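Local coordinates for macrodomain protein (Streptomyces coelicolor, PDB 5E3B) that probably removes ADP-ribose from modified targets by hydrolysis, perhaps including ADP-ribosylated thymidine in DNA, and influences antibiotic production, at residues Gly50-Gly55 and Ala59-Trp64. Sequence-based numbering, arbitrary orientation.
Sequences GGWGKG and AVSRRW. With EDO (1,2-ethanediol), chain D.
The indole of W52 carries most of this loop-to-helix contact: its edge meets V60 and S61 where the glycine-rich loop after strand 40-47 of the macrodomain sheet folds back beside helix 56-63. With CG anti to the backbone N (chi1 -179°), the ring reaches from the loop to the helix. NE1 donates to S61 OG at 3.0 Å; the bond is bent, 140° at the hydrogen, with OG lying 25° out of the indole plane. Serine suits this place because its short hydroxyl can accept from the indole and also bond to E68 of the following helix 66-76. Next to the polar corner, W52 CZ2 touches V60 CG1, 3.9 Å away and in the plane of the ring; one methyl of the beta-branched valine thus packs at the indole edge. P67 and Y71 add to the surroundings of W52 from helix 66-76. G55, close to A59 at the turn into the helix, has positive phi, and at its backbone angles a CB would press on the preceding carbonyl O. Farther along the loop, an ethanediol, probably from the crystallisation liquor, accepts through O1 from G53 N (2.8 Å) and K54 N (3.1 Å). Tryptophan thus serves both needs of the interface: its carbon edge packs against valine, while its buried N-H is satisfied by a serine itself tied to the next helix.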
loop_
_atom_site.group_PDB
_atom_site.type_symbol
_atom_site.label_atom_id
_atom_site.label_comp_id
_atom_site.label_asym_id
_atom_site.label_seq_id
_atom_site.Cartn_x
_atom_site.Cartn_y
_atom_site.Cartn_z
ATOM N N GLY A 50 8.397 -9.693 -8.217
ATOM C CA GLY A 50 7.303 -10.495 -8.559
ATOM C C GLY A 50 6.889 -11.553 -7.541
ATOM O O GLY A 50 6.133 -12.457 -7.836
ATOM N N GLY A 51 7.392 -11.419 -6.324
ATOM C CA GLY A 51 7.061 -12.328 -5.265
ATOM C C GLY A 51 5.817 -11.903 -4.509
ATOM O O GLY A 51 5.711 -10.762 -4.057
ATOM N N TRP A 52 4.863 -12.800 -4.376
ATOM C CA TRP A 52 3.638 -12.579 -3.642
ATOM C C TRP A 52 3.272 -13.856 -2.913
ATOM O O TRP A 52 2.532 -14.727 -3.391
ATOM C CB TRP A 52 2.543 -12.095 -4.602
ATOM C CG TRP A 52 1.149 -11.763 -4.105
ATOM C CD1 TRP A 52 0.275 -12.580 -3.418
ATOM C CD2 TRP A 52 0.535 -10.469 -4.125
ATOM N NE1 TRP A 52 -0.849 -11.873 -3.066
ATOM C CE2 TRP A 52 -0.737 -10.574 -3.487
ATOM C CE3 TRP A 52 0.924 -9.233 -4.634
ATOM C CZ2 TRP A 52 -1.664 -9.519 -3.401
ATOM C CZ3 TRP A 52 0.027 -8.170 -4.476
ATOM C CH2 TRP A 52 -1.249 -8.306 -3.926
ATOM N N GLY A 53 3.839 -13.965 -1.717
ATOM C CA GLY A 53 3.832 -15.291 -1.066
ATOM C C GLY A 53 3.955 -15.321 0.437
ATOM O O GLY A 53 3.805 -16.404 0.962
ATOM N N LYS A 54 4.148 -14.193 1.115
ATOM C CA LYS A 54 4.270 -14.179 2.552
ATOM C C LYS A 54 3.819 -12.798 3.056
ATOM O O LYS A 54 4.225 -11.777 2.490
ATOM C CB LYS A 54 5.735 -14.452 2.929
ATOM C CG LYS A 54 5.935 -14.677 4.453
ATOM C CD LYS A 54 7.317 -15.235 4.805
ATOM N N GLY A 55 3.125 -12.828 4.152
ATOM C CA GLY A 55 2.767 -11.622 4.844
ATOM C C GLY A 55 1.510 -11.009 4.370
ATOM O O GLY A 55 0.522 -11.716 4.096
ATOM N N ALA A 59 -2.992 -11.904 3.213
ATOM C CA ALA A 59 -4.202 -11.385 3.771
ATOM C C ALA A 59 -5.089 -10.773 2.656
ATOM O O ALA A 59 -6.277 -10.964 2.588
ATOM C CB ALA A 59 -3.986 -10.316 4.832
ATOM N N VAL A 60 -4.417 -10.082 1.723
ATOM C CA VAL A 60 -5.153 -9.534 0.563
ATOM C C VAL A 60 -5.798 -10.671 -0.280
ATOM O O VAL A 60 -6.990 -10.569 -0.567
ATOM C CB VAL A 60 -4.209 -8.631 -0.287
ATOM C CG1 VAL A 60 -4.862 -8.169 -1.563
ATOM C CG2 VAL A 60 -3.767 -7.474 0.559
ATOM N N SER A 61 -5.005 -11.677 -0.570
ATOM C CA SER A 61 -5.535 -12.816 -1.409
ATOM C C SER A 61 -6.580 -13.643 -0.665
ATOM O O SER A 61 -7.463 -14.236 -1.305
ATOM C CB SER A 61 -4.415 -13.610 -1.990
ATOM O OG SER A 61 -3.656 -12.890 -2.924
ATOM N N ARG A 62 -6.525 -13.634 0.662
ATOM C CA ARG A 62 -7.649 -14.199 1.428
ATOM C C ARG A 62 -8.918 -13.514 1.282
ATOM O O ARG A 62 -9.961 -14.193 1.528
ATOM C CB ARG A 62 -7.325 -14.426 2.874
ATOM C CG ARG A 62 -6.369 -15.596 3.060
ATOM C CD ARG A 62 -6.182 -15.907 4.537
ATOM N NE ARG A 62 -5.331 -14.937 5.268
ATOM C CZ ARG A 62 -3.986 -14.994 5.355
ATOM N NH1 ARG A 62 -3.267 -15.955 4.760
ATOM N NH2 ARG A 62 -3.344 -14.078 6.035
ATOM N N ARG A 63 -8.949 -12.270 0.813
ATOM C CA ARG A 63 -10.191 -11.590 0.613
ATOM C C ARG A 63 -10.643 -11.378 -0.851
ATOM O O ARG A 63 -11.854 -11.423 -1.164
ATOM C CB ARG A 63 -10.152 -10.219 1.259
ATOM C CG ARG A 63 -11.467 -9.613 1.567
ATOM C CD ARG A 63 -11.398 -8.416 2.507
ATOM N NE ARG A 63 -11.138 -8.762 3.905
ATOM C CZ ARG A 63 -11.963 -9.272 4.794
ATOM N NH1 ARG A 63 -13.205 -9.623 4.510
ATOM N NH2 ARG A 63 -11.454 -9.539 5.997
ATOM N N TRP A 64 -9.657 -11.169 -1.725
ATOM C CA TRP A 64 -9.959 -10.852 -3.157
ATOM C C TRP A 64 -8.873 -11.413 -3.974
ATOM O O TRP A 64 -7.687 -11.334 -3.629
ATOM C CB TRP A 64 -9.981 -9.387 -3.444
ATOM C CG TRP A 64 -10.849 -8.502 -2.575
ATOM C CD1 TRP A 64 -12.233 -8.385 -2.565
ATOM C CD2 TRP A 64 -10.375 -7.601 -1.585
ATOM N NE1 TRP A 64 -12.613 -7.467 -1.640
ATOM C CE2 TRP A 64 -11.490 -6.950 -1.044
ATOM C CE3 TRP A 64 -9.088 -7.247 -1.124
ATOM C CZ2 TRP A 64 -11.389 -5.971 -0.043
ATOM C CZ3 TRP A 64 -8.998 -6.282 -0.099
ATOM C CH2 TRP A 64 -10.099 -5.663 0.389
HETATM C C1 EDO D . 6.929 -12.155 -0.955
HETATM O O1 EDO D . 5.553 -12.081 -0.632
HETATM C C2 EDO D . 7.487 -13.534 -0.646
HETATM O O2 EDO D . 6.920 -14.568 -1.455
#